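PDB 6ULX: amino acid adenylation domain-containing protein from Bacillus stratosphericus LAMA 585, which probably activates a carboxylic acid by adenylation, as ANL-superfamily enzymes do, and holds an acyl-adenylate, 4-methyl-2-oxopentanoyl-AMP, in this structure. Local coordinates for residues His123-Thr128 and Arg149-Glu154; Gln74-His79 and Leu127-Leu132; Val306-His311 and Arg557-Thr562. One frame throughout, in Å; residues are numbered along the deposited sequence.

Contact 1: residues His123-Thr128 and Arg149-Glu154; sequences HPLILT and RVAAVE
At one edge of a mixed beta sheet, strand 125-128 runs parallel to the outermost strand, 150-152, and I126, L127 and T128 pair with V150, A151 and A152. In the parallel pattern, I126 and T128 reach residues on both sides of their partners. I126 N gives a nearly straight bond (167°) to R149 O at 2.9 Å, I126 O accepts from A151 N, and T128 N binds A151 O; V153 N to T128 O is weak. Beside the first bond a water bridges P124 O and R149 N. L127 crosses V153 nearly at right angles, its chi1 of -159° turning CG away from the backbone N, 3.6 Å from V153 CG2. With an alanine here, this side of V153 CG2 would probably lose its apolar mate and a gap would open toward helix 78-91. L125 CD1 lies 4.0 Å from A151 CB, a methyl that leaves it room, while L125 CB sits over one face of the R149 guanidinium. The buried T128 OG1 has no polar partner and abuts V150 CG1 at 3.6 Å. Helix 130-136 covers I126, T128 and V150; helix 78-91 packs on L127 and V153, and strand 70-74 flanks 125-128.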
loop_
_atom_site.group_PDB
_atom_site.type_symbol
_atom_site.label_atom_id
_atom_site.label_comp_id
_atom_site.label_asym_id
_atom_site.label_seq_id
_atom_site.Cartn_x
_atom_site.Cartn_y
_atom_site.Cartn_z
ATOM N N HIS A 123 -19.262 -15.958 10.411
ATOM C CA HIS A 123 -18.788 -17.307 10.144
ATOM C C HIS A 123 -18.939 -17.688 8.678
ATOM O O HIS A 123 -19.602 -18.685 8.361
ATOM C CB HIS A 123 -19.554 -18.310 11.018
ATOM C CG HIS A 123 -19.577 -17.955 12.472
ATOM N ND1 HIS A 123 -18.556 -17.262 13.085
ATOM C CD2 HIS A 123 -20.498 -18.199 13.436
ATOM C CE1 HIS A 123 -18.844 -17.093 14.362
ATOM N NE2 HIS A 123 -20.018 -17.652 14.601
ATOM N N PRO A 124 -18.342 -16.937 7.759
ATOM C CA PRO A 124 -18.444 -17.297 6.339
ATOM C C PRO A 124 -17.608 -18.520 6.009
ATOM O O PRO A 124 -16.716 -18.925 6.757
ATOM C CB PRO A 124 -17.915 -16.055 5.611
ATOM C CG PRO A 124 -16.963 -15.440 6.596
ATOM C CD PRO A 124 -17.560 -15.703 7.967
ATOM N N LEU A 125 -17.920 -19.114 4.857
ATOM C CA LEU A 125 -17.107 -20.208 4.337
ATOM C C LEU A 125 -15.686 -19.728 4.086
ATOM O O LEU A 125 -15.473 -18.665 3.497
ATOM C CB LEU A 125 -17.718 -20.752 3.048
ATOM C CG LEU A 125 -16.826 -21.661 2.198
ATOM C CD1 LEU A 125 -16.433 -22.919 2.947
ATOM C CD2 LEU A 125 -17.532 -22.018 0.889
ATOM N N ILE A 126 -14.713 -20.509 4.537
ATOM C CA ILE A 126 -13.301 -20.240 4.281
ATOM C C ILE A 126 -12.873 -21.048 3.061
ATOM O O ILE A 126 -12.964 -22.282 3.059
ATOM C CB ILE A 126 -12.435 -20.584 5.503
ATOM C CG1 ILE A 126 -12.855 -19.734 6.704
ATOM C CG2 ILE A 126 -10.965 -20.369 5.179
ATOM C CD1 ILE A 126 -12.157 -20.099 7.998
ATOM N N LEU A 127 -12.415 -20.357 2.022
ATOM C CA LEU A 127 -11.967 -20.976 0.780
ATOM C C LEU A 127 -10.443 -20.966 0.757
ATOM O O LEU A 127 -9.822 -19.927 1.017
ATOM C CB LEU A 127 -12.541 -20.229 -0.418
ATOM C CG LEU A 127 -12.611 -20.955 -1.755
ATOM C CD1 LEU A 127 -13.352 -22.273 -1.646
ATOM C CD2 LEU A 127 -13.288 -20.048 -2.782
ATOM N N THR A 128 -9.847 -22.121 0.454
ATOM C CA THR A 128 -8.433 -22.356 0.717
ATOM C C THR A 128 -7.821 -23.180 -0.413
ATOM O O THR A 128 -8.506 -23.604 -1.348
ATOM C CB THR A 128 -8.259 -23.068 2.068
ATOM O OG1 THR A 128 -9.085 -22.429 3.054
ATOM C CG2 THR A 128 -6.814 -23.038 2.538
ATOM N N ARG A 149 -15.896 -23.699 8.783
ATOM C CA ARG A 149 -16.266 -24.357 7.533
ATOM C C ARG A 149 -15.204 -24.040 6.493
ATOM O O ARG A 149 -15.007 -22.872 6.144
ATOM C CB ARG A 149 -17.649 -23.899 7.063
ATOM C CG ARG A 149 -18.195 -24.655 5.866
ATOM C CD ARG A 149 -19.722 -24.734 5.905
ATOM N NE ARG A 149 -20.355 -23.418 5.842
ATOM C CZ ARG A 149 -20.936 -22.909 4.757
ATOM N NH1 ARG A 149 -20.981 -23.600 3.624
ATOM N NH2 ARG A 149 -21.479 -21.702 4.809
ATOM N N VAL A 150 -14.522 -25.076 6.003
ATOM C CA VAL A 150 -13.384 -24.918 5.105
ATOM C C VAL A 150 -13.607 -25.750 3.852
ATOM O O VAL A 150 -14.270 -26.790 3.883
ATOM C CB VAL A 150 -12.059 -25.321 5.795
ATOM C CG1 VAL A 150 -10.870 -24.982 4.915
ATOM C CG2 VAL A 150 -11.939 -24.646 7.158
ATOM N N ALA A 151 -13.044 -25.282 2.740
ATOM C CA ALA A 151 -13.170 -25.971 1.465
ATOM C C ALA A 151 -12.016 -25.552 0.564
ATOM O O ALA A 151 -11.617 -24.383 0.563
ATOM C CB ALA A 151 -14.511 -25.659 0.790
ATOM N N ALA A 152 -11.488 -26.506 -0.198
ATOM C CA ALA A 152 -10.383 -26.252 -1.109
ATOM C C ALA A 152 -10.908 -25.953 -2.510
ATOM O O ALA A 152 -12.052 -26.250 -2.851
ATOM C CB ALA A 152 -9.435 -27.445 -1.148
ATOM N N VAL A 153 -10.057 -25.352 -3.328
ATOM C CA VAL A 153 -10.437 -24.895 -4.653
ATOM C C VAL A 153 -10.108 -25.920 -5.731
ATOM O O VAL A 153 -10.874 -26.080 -6.679
ATOM C CB VAL A 153 -9.770 -23.535 -4.962
ATOM C CG1 VAL A 153 -9.987 -23.147 -6.413
ATOM C CG2 VAL A 153 -10.317 -22.456 -4.031
ATOM N N GLU A 154 -8.985 -26.624 -5.598
ATOM C CA GLU A 154 -8.565 -27.534 -6.661
ATOM C C GLU A 154 -9.618 -28.585 -6.988
ATOM O O GLU A 154 -9.910 -28.784 -8.177
ATOM C CB GLU A 154 -7.237 -28.200 -6.285
ATOM C CG GLU A 154 -6.025 -27.281 -6.359
ATOM C CD GLU A 154 -5.893 -26.380 -5.142
ATOM O OE1 GLU A 154 -6.781 -26.423 -4.264
ATOM O OE2 GLU A 154 -4.896 -25.633 -5.063
HETATM O O HOH W 1 -16.444 -20.775 8.544
#

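Contact 2: residues Gln74-His79 and Leu127-Leu132. With SO4 (sulfate ion), chain C.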
loop_
_atom_site.group_PDB
_atom_site.type_symbol
_atom_site.label_atom_id
_atom_site.label_comp_id
_atom_site.label_asym_id
_atom_site.label_seq_id
_atom_site.Cartn_x
_atom_site.Cartn_y
_atom_site.Cartn_z
ATOM N N GLN A 74 -8.298 -17.576 2.066
ATOM C CA GLN A 74 -7.034 -17.926 2.723
ATOM C C GLN A 74 -6.236 -18.746 1.705
ATOM O O GLN A 74 -6.362 -19.971 1.644
ATOM C CB GLN A 74 -7.269 -18.700 4.007
ATOM C CG GLN A 74 -7.834 -17.867 5.148
ATOM C CD GLN A 74 -6.797 -16.963 5.779
ATOM O OE1 GLN A 74 -6.088 -17.364 6.704
ATOM N NE2 GLN A 74 -6.703 -15.732 5.283
ATOM N N PHE A 75 -5.417 -18.065 0.911
ATOM C CA PHE A 75 -4.739 -18.691 -0.213
ATOM C C PHE A 75 -3.239 -18.461 -0.156
ATOM O O PHE A 75 -2.774 -17.400 0.267
ATOM C CB PHE A 75 -5.271 -18.154 -1.554
ATOM C CG PHE A 75 -6.656 -18.617 -1.886
ATOM C CD1 PHE A 75 -6.868 -19.891 -2.386
ATOM C CD2 PHE A 75 -7.749 -17.780 -1.709
ATOM C CE1 PHE A 75 -8.139 -20.325 -2.693
ATOM C CE2 PHE A 75 -9.022 -18.208 -2.023
ATOM C CZ PHE A 75 -9.218 -19.484 -2.517
ATOM N N SER A 76 -2.489 -19.481 -0.582
ATOM C CA SER A 76 -1.070 -19.354 -0.875
ATOM C C SER A 76 -0.769 -19.412 -2.363
ATOM O O SER A 76 0.318 -18.994 -2.771
ATOM C CB SER A 76 -0.273 -20.460 -0.176
ATOM O OG SER A 76 -0.664 -21.738 -0.658
ATOM N N SER A 77 -1.699 -19.913 -3.174
ATOM C CA SER A 77 -1.505 -20.083 -4.608
ATOM C C SER A 77 -2.195 -18.953 -5.360
ATOM O O SER A 77 -3.373 -18.667 -5.115
ATOM C CB SER A 77 -2.057 -21.438 -5.067
ATOM O OG SER A 77 -2.471 -21.389 -6.422
ATOM N N ASN A 78 -1.458 -18.323 -6.279
ATOM C CA ASN A 78 -2.043 -17.264 -7.091
ATOM C C ASN A 78 -3.116 -17.810 -8.021
ATOM O O ASN A 78 -4.175 -17.190 -8.189
ATOM C CB ASN A 78 -0.954 -16.553 -7.896
ATOM C CG ASN A 78 -0.058 -15.687 -7.032
ATOM O OD1 ASN A 78 -0.534 -14.940 -6.181
ATOM N ND2 ASN A 78 1.250 -15.787 -7.246
ATOM N N HIS A 79 -2.857 -18.964 -8.644
ATOM C CA HIS A 79 -3.813 -19.530 -9.588
ATOM C C HIS A 79 -5.164 -19.767 -8.923
ATOM O O HIS A 79 -6.210 -19.375 -9.452
ATOM C CB HIS A 79 -3.256 -20.834 -10.165
ATOM C CG HIS A 79 -4.241 -21.603 -10.984
ATOM N ND1 HIS A 79 -4.718 -21.151 -12.197
ATOM C CD2 HIS A 79 -4.842 -22.795 -10.763
ATOM C CE1 HIS A 79 -5.569 -22.035 -12.690
ATOM N NE2 HIS A 79 -5.662 -23.041 -11.839
ATOM N N LEU A 127 -12.415 -20.357 2.022
ATOM C CA LEU A 127 -11.967 -20.976 0.780
ATOM C C LEU A 127 -10.443 -20.966 0.757
ATOM O O LEU A 127 -9.822 -19.927 1.017
ATOM C CB LEU A 127 -12.541 -20.229 -0.418
ATOM C CG LEU A 127 -12.611 -20.955 -1.755
ATOM C CD1 LEU A 127 -13.352 -22.273 -1.646
ATOM C CD2 LEU A 127 -13.288 -20.048 -2.782
ATOM N N THR A 128 -9.847 -22.121 0.454
ATOM C CA THR A 128 -8.433 -22.356 0.717
ATOM C C THR A 128 -7.821 -23.180 -0.413
ATOM O O THR A 128 -8.506 -23.604 -1.348
ATOM C CB THR A 128 -8.259 -23.068 2.068
ATOM O OG1 THR A 128 -9.085 -22.429 3.054
ATOM C CG2 THR A 128 -6.814 -23.038 2.538
ATOM N N ASP A 129 -6.509 -23.382 -0.318
ATOM C CA ASP A 129 -5.758 -24.245 -1.215
ATOM C C ASP A 129 -5.609 -25.636 -0.607
ATOM O O ASP A 129 -5.824 -25.847 0.589
ATOM C CB ASP A 129 -4.370 -23.667 -1.490
ATOM C CG ASP A 129 -4.415 -22.433 -2.355
ATOM O OD1 ASP A 129 -5.210 -22.422 -3.319
ATOM O OD2 ASP A 129 -3.661 -21.477 -2.072
ATOM N N ASP A 130 -5.225 -26.595 -1.454
ATOM C CA ASP A 130 -4.874 -27.920 -0.952
ATOM C C ASP A 130 -3.647 -27.848 -0.052
ATOM O O ASP A 130 -3.556 -28.566 0.951
ATOM C CB ASP A 130 -4.620 -28.878 -2.114
ATOM C CG ASP A 130 -5.902 -29.447 -2.692
ATOM O OD1 ASP A 130 -6.885 -29.604 -1.936
ATOM O OD2 ASP A 130 -5.923 -29.749 -3.903
ATOM N N SER A 131 -2.690 -26.983 -0.393
ATOM C CA SER A 131 -1.493 -26.847 0.427
ATOM C C SER A 131 -1.804 -26.248 1.790
ATOM O O SER A 131 -1.154 -26.600 2.783
ATOM C CB SER A 131 -0.458 -25.987 -0.297
ATOM O OG SER A 131 -0.931 -24.661 -0.462
ATOM N N LEU A 132 -2.794 -25.354 1.862
ATOM C CA LEU A 132 -3.105 -24.646 3.098
ATOM C C LEU A 132 -4.241 -25.271 3.897
ATOM O O LEU A 132 -4.333 -25.018 5.102
ATOM C CB LEU A 132 -3.478 -23.189 2.796
ATOM C CG LEU A 132 -2.390 -22.130 2.941
ATOM C CD1 LEU A 132 -2.947 -20.761 2.562
ATOM C CD2 LEU A 132 -1.836 -22.110 4.351
HETATM S S SO4 C . 0.734 -20.698 -8.038
HETATM O O1 SO4 C . 1.229 -19.577 -7.249
HETATM O O2 SO4 C . -0.349 -20.248 -8.904
HETATM O O3 SO4 C . 0.241 -21.743 -7.144
HETATM O O4 SO4 C . 1.826 -21.229 -8.859
#
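D129 OD2 gathers the backbone of S76 and S77, in the loop that carries strand 70-74 of the mixed sheet into helix 78-91. S76 N donates to D129 OD2 at 2.8 Å, nearly along the D129 CG-OD2 bond. S77 N donates to D129 OD2 at 2.7 Å, on the syn side and 32° out of the carboxylate plane. S76 OG adds a weak bond to the same oxygen. An aspartate suits the place because a carboxylate oxygen can accept from two amide N-H groups. The other oxygen, D129 OD1, is buried without a polar partner and meets the edge of the F75 ring, 3.2 Å from F75 CD1; ring and carboxylate planes stand 60° apart. L127 O lies over one face of that ring, 3.5 Å above its plane and offset toward the rim, while F75 CZ packs on L127 CG. That carbonyl is fixed by Q74 N, which donates to L127 O at 3.0 Å. Farther out, N78 N and H79 N of helix 78-91 bind a sulfate, probably from the crystallisation liquor, that R245 also binds. S77, the N-cap, caps A80 N with OG, and S77 OG also donates to sulfate O3 at 2.8 Å.

Contact 3: residues Val306-His311 and Arg557-Thr562; sequences VPKTIH and RAQLKT. With SO4 (sulfate ion), chain P; SO4 (sulfate ion), chain K.
T309 and T562 meet through their hydroxyls in a small contact, 205 Å² in all, between the start of helix 307-317 and the start of helix 560-570. The tight part is formed by short side chains. T562 OG1 donates a weak bond to T309 OG1 at 3.2 Å, and T309 OG1 gives its own hydrogen to O2 of a sulfate at 2.9 Å. With OG1 anti to its carbonyl carbon (chi1 -59°), T309 turns the hydroxyl to the sulfate and T562, and N272 adds a weak bond to T309 OG1. Threonine suits both places because each hydroxyl can take part in the bond between the two OG1 atoms; T562 CG2 lies 3.5 Å from sulfate O1. Q559 N reaches the same O1 by a weak bond, so the anion, probably from the crystallisation liquor, bridges the two segments. V306 and Q559 approach from opposite directions, V306 CG1 lying 3.4 Å from Q559 OE1; the long glutamine spans a distance a shorter residue would not.

Toward solvent the contact thins. K308 crosses Q559 at about a right angle and offers only aliphatic atoms, CB 3.5 Å from Q559 OE1 and CD 3.7 Å from Q559 NE2, while its extended chain carries the amine into an exposed position. K561, bent at chi2, turns away from helix 307-317, and K561 NZ bonds O1 of a second sulfate at 3.0 Å.

V306 and Q559 occupy the N-cap positions of their helices, and the V306 side chain is about 9 Å from the bound acyl-adenylate. So small a seam is consistent with the ANL fold, in which a C-terminal domain, probably including helix 560-570, moves against the large N-terminal domain during the catalytic cycle.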
loop_
_atom_site.group_PDB
_atom_site.type_symbol
_atom_site.label_atom_id
_atom_site.label_comp_id
_atom_site.label_asym_id
_atom_site.label_seq_id
_atom_site.Cartn_x
_atom_site.Cartn_y
_atom_site.Cartn_z
ATOM N N VAL A 306 11.541 6.947 -0.625
ATOM C CA VAL A 306 12.777 7.584 -0.190
ATOM C C VAL A 306 13.556 8.012 -1.433
ATOM O O VAL A 306 13.827 7.164 -2.297
ATOM C CB VAL A 306 13.613 6.638 0.680
ATOM C CG1 VAL A 306 14.937 7.282 1.054
ATOM C CG2 VAL A 306 12.829 6.246 1.929
ATOM N N PRO A 307 13.929 9.289 -1.558
ATOM C CA PRO A 307 14.666 9.702 -2.769
ATOM C C PRO A 307 15.961 8.932 -2.980
ATOM O O PRO A 307 16.232 8.470 -4.095
ATOM C CB PRO A 307 14.920 11.200 -2.529
ATOM C CG PRO A 307 13.841 11.622 -1.583
ATOM C CD PRO A 307 13.609 10.434 -0.683
ATOM N N LYS A 308 16.780 8.788 -1.935
ATOM C CA LYS A 308 18.046 8.082 -2.090
ATOM C C LYS A 308 17.834 6.639 -2.527
ATOM O O LYS A 308 18.652 6.091 -3.274
ATOM C CB LYS A 308 18.839 8.129 -0.784
ATOM C CG LYS A 308 19.652 9.400 -0.604
ATOM C CD LYS A 308 20.290 9.470 0.780
ATOM C CE LYS A 308 21.237 10.659 0.894
ATOM N NZ LYS A 308 21.810 10.794 2.264
ATOM N N THR A 309 16.747 6.009 -2.078
ATOM C CA THR A 309 16.492 4.622 -2.445
ATOM C C THR A 309 16.270 4.484 -3.947
ATOM O O THR A 309 16.912 3.657 -4.610
ATOM C CB THR A 309 15.282 4.091 -1.673
ATOM O OG1 THR A 309 15.522 4.194 -0.265
ATOM C CG2 THR A 309 15.009 2.634 -2.037
ATOM N N ILE A 310 15.370 5.295 -4.506
ATOM C CA ILE A 310 14.987 5.109 -5.901
ATOM C C ILE A 310 16.102 5.550 -6.842
ATOM O O ILE A 310 16.217 5.035 -7.961
ATOM C CB ILE A 310 13.674 5.860 -6.201
ATOM C CG1 ILE A 310 13.838 7.360 -5.961
ATOM C CG2 ILE A 310 12.541 5.307 -5.344
ATOM C CD1 ILE A 310 12.577 8.165 -6.233
ATOM N N HIS A 311 16.937 6.501 -6.422
ATOM C CA HIS A 311 18.009 6.964 -7.299
ATOM C C HIS A 311 19.186 5.994 -7.309
ATOM O O HIS A 311 19.792 5.764 -8.363
ATOM C CB HIS A 311 18.457 8.364 -6.885
ATOM C CG HIS A 311 17.506 9.442 -7.302
ATOM N ND1 HIS A 311 16.810 10.214 -6.395
ATOM C CD2 HIS A 311 17.124 9.869 -8.531
ATOM C CE1 HIS A 311 16.047 11.075 -7.046
ATOM N NE2 HIS A 311 16.217 10.884 -8.343
ATOM N N ARG A 557 25.657 1.178 5.150
ATOM C CA ARG A 557 25.324 1.919 3.908
ATOM C C ARG A 557 23.814 2.108 3.794
ATOM O O ARG A 557 23.395 3.130 3.239
ATOM C CB ARG A 557 25.855 1.191 2.676
ATOM C CG ARG A 557 27.314 0.792 2.782
ATOM C CD ARG A 557 27.586 -0.443 1.970
ATOM N NE ARG A 557 27.713 -0.133 0.564
ATOM C CZ ARG A 557 27.907 -1.036 -0.369
ATOM N NH1 ARG A 557 27.988 -2.309 -0.037
ATOM N NH2 ARG A 557 28.019 -0.667 -1.629
ATOM N N ALA A 558 23.017 1.131 4.231
ATOM C CA ALA A 558 21.574 1.233 4.074
ATOM C C ALA A 558 21.006 2.309 4.992
ATOM O O ALA A 558 21.414 2.446 6.149
ATOM C CB ALA A 558 20.912 -0.112 4.369
ATOM N N GLN A 559 20.053 3.075 4.464
ATOM C CA GLN A 559 19.425 4.139 5.234
ATOM C C GLN A 559 18.702 3.562 6.446
ATOM O O GLN A 559 18.248 2.416 6.441
ATOM C CB GLN A 559 18.445 4.913 4.351
ATOM C CG GLN A 559 18.442 6.414 4.577
ATOM C CD GLN A 559 18.091 7.184 3.316
ATOM O OE1 GLN A 559 18.002 6.608 2.227
ATOM N NE2 GLN A 559 17.894 8.490 3.455
ATOM N N LEU A 560 18.596 4.375 7.500
ATOM C CA LEU A 560 17.979 3.902 8.736
ATOM C C LEU A 560 16.491 3.629 8.536
ATOM O O LEU A 560 15.987 2.570 8.930
ATOM C CB LEU A 560 18.209 4.918 9.852
ATOM C CG LEU A 560 17.933 4.501 11.299
ATOM C CD1 LEU A 560 16.441 4.370 11.571
ATOM C CD2 LEU A 560 18.649 3.197 11.646
ATOM N N LYS A 561 15.770 4.570 7.919
ATOM C CA LYS A 561 14.352 4.353 7.648
ATOM C C LYS A 561 14.149 3.172 6.704
ATOM O O LYS A 561 13.226 2.369 6.890
ATOM C CB LYS A 561 13.731 5.619 7.056
ATOM C CG LYS A 561 12.244 5.510 6.726
ATOM C CD LYS A 561 11.376 5.543 7.979
ATOM C CE LYS A 561 9.894 5.578 7.624
ATOM N NZ LYS A 561 9.043 5.892 8.804
ATOM N N THR A 562 14.996 3.056 5.679
ATOM C CA THR A 562 14.864 1.960 4.723
ATOM C C THR A 562 15.124 0.608 5.376
ATOM O O THR A 562 14.488 -0.386 5.007
ATOM C CB THR A 562 15.807 2.198 3.537
ATOM O OG1 THR A 562 15.035 2.555 2.381
ATOM C CG2 THR A 562 16.660 0.968 3.234
HETATM S S SO4 P . 18.841 2.301 0.356
HETATM O O1 SO4 P . 19.616 1.724 1.452
HETATM O O2 SO4 P . 18.092 3.454 0.849
HETATM O O3 SO4 P . 19.745 2.724 -0.709
HETATM O O4 SO4 P . 17.918 1.298 -0.165
HETATM S S SO4 K . 6.347 3.819 6.461
HETATM O O1 SO4 K . 6.586 4.605 7.670
HETATM O O2 SO4 K . 5.843 4.692 5.406
HETATM O O3 SO4 K . 7.598 3.200 6.027
HETATM O O4 SO4 K . 5.362 2.779 6.747
#

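In the fold
Contacts 1 and 2 are neighbours, their centres 10 Å apart, and share L127 and T128 of strand 125-128. Contact 1 joins that strand to 150-152, and contact 2 joins its end to the loop after strand 70-74, so three adjacent strands of one sheet are tied together. They also touch directly: V153 packs on F75, and E154 OE1 makes a weak hydrogen bond with D130 N. Along the chain, 74-79 comes first, then 123-132, then 149-154. Contact 3 follows, its centre about 41 Å from contact 1 and 35 Å from contact 2. Contacts 1 and 2 thus build one local part of the adenylation fold, while contact 3, elsewhere in the molecule, brings helix 560-570 against helix 307-317.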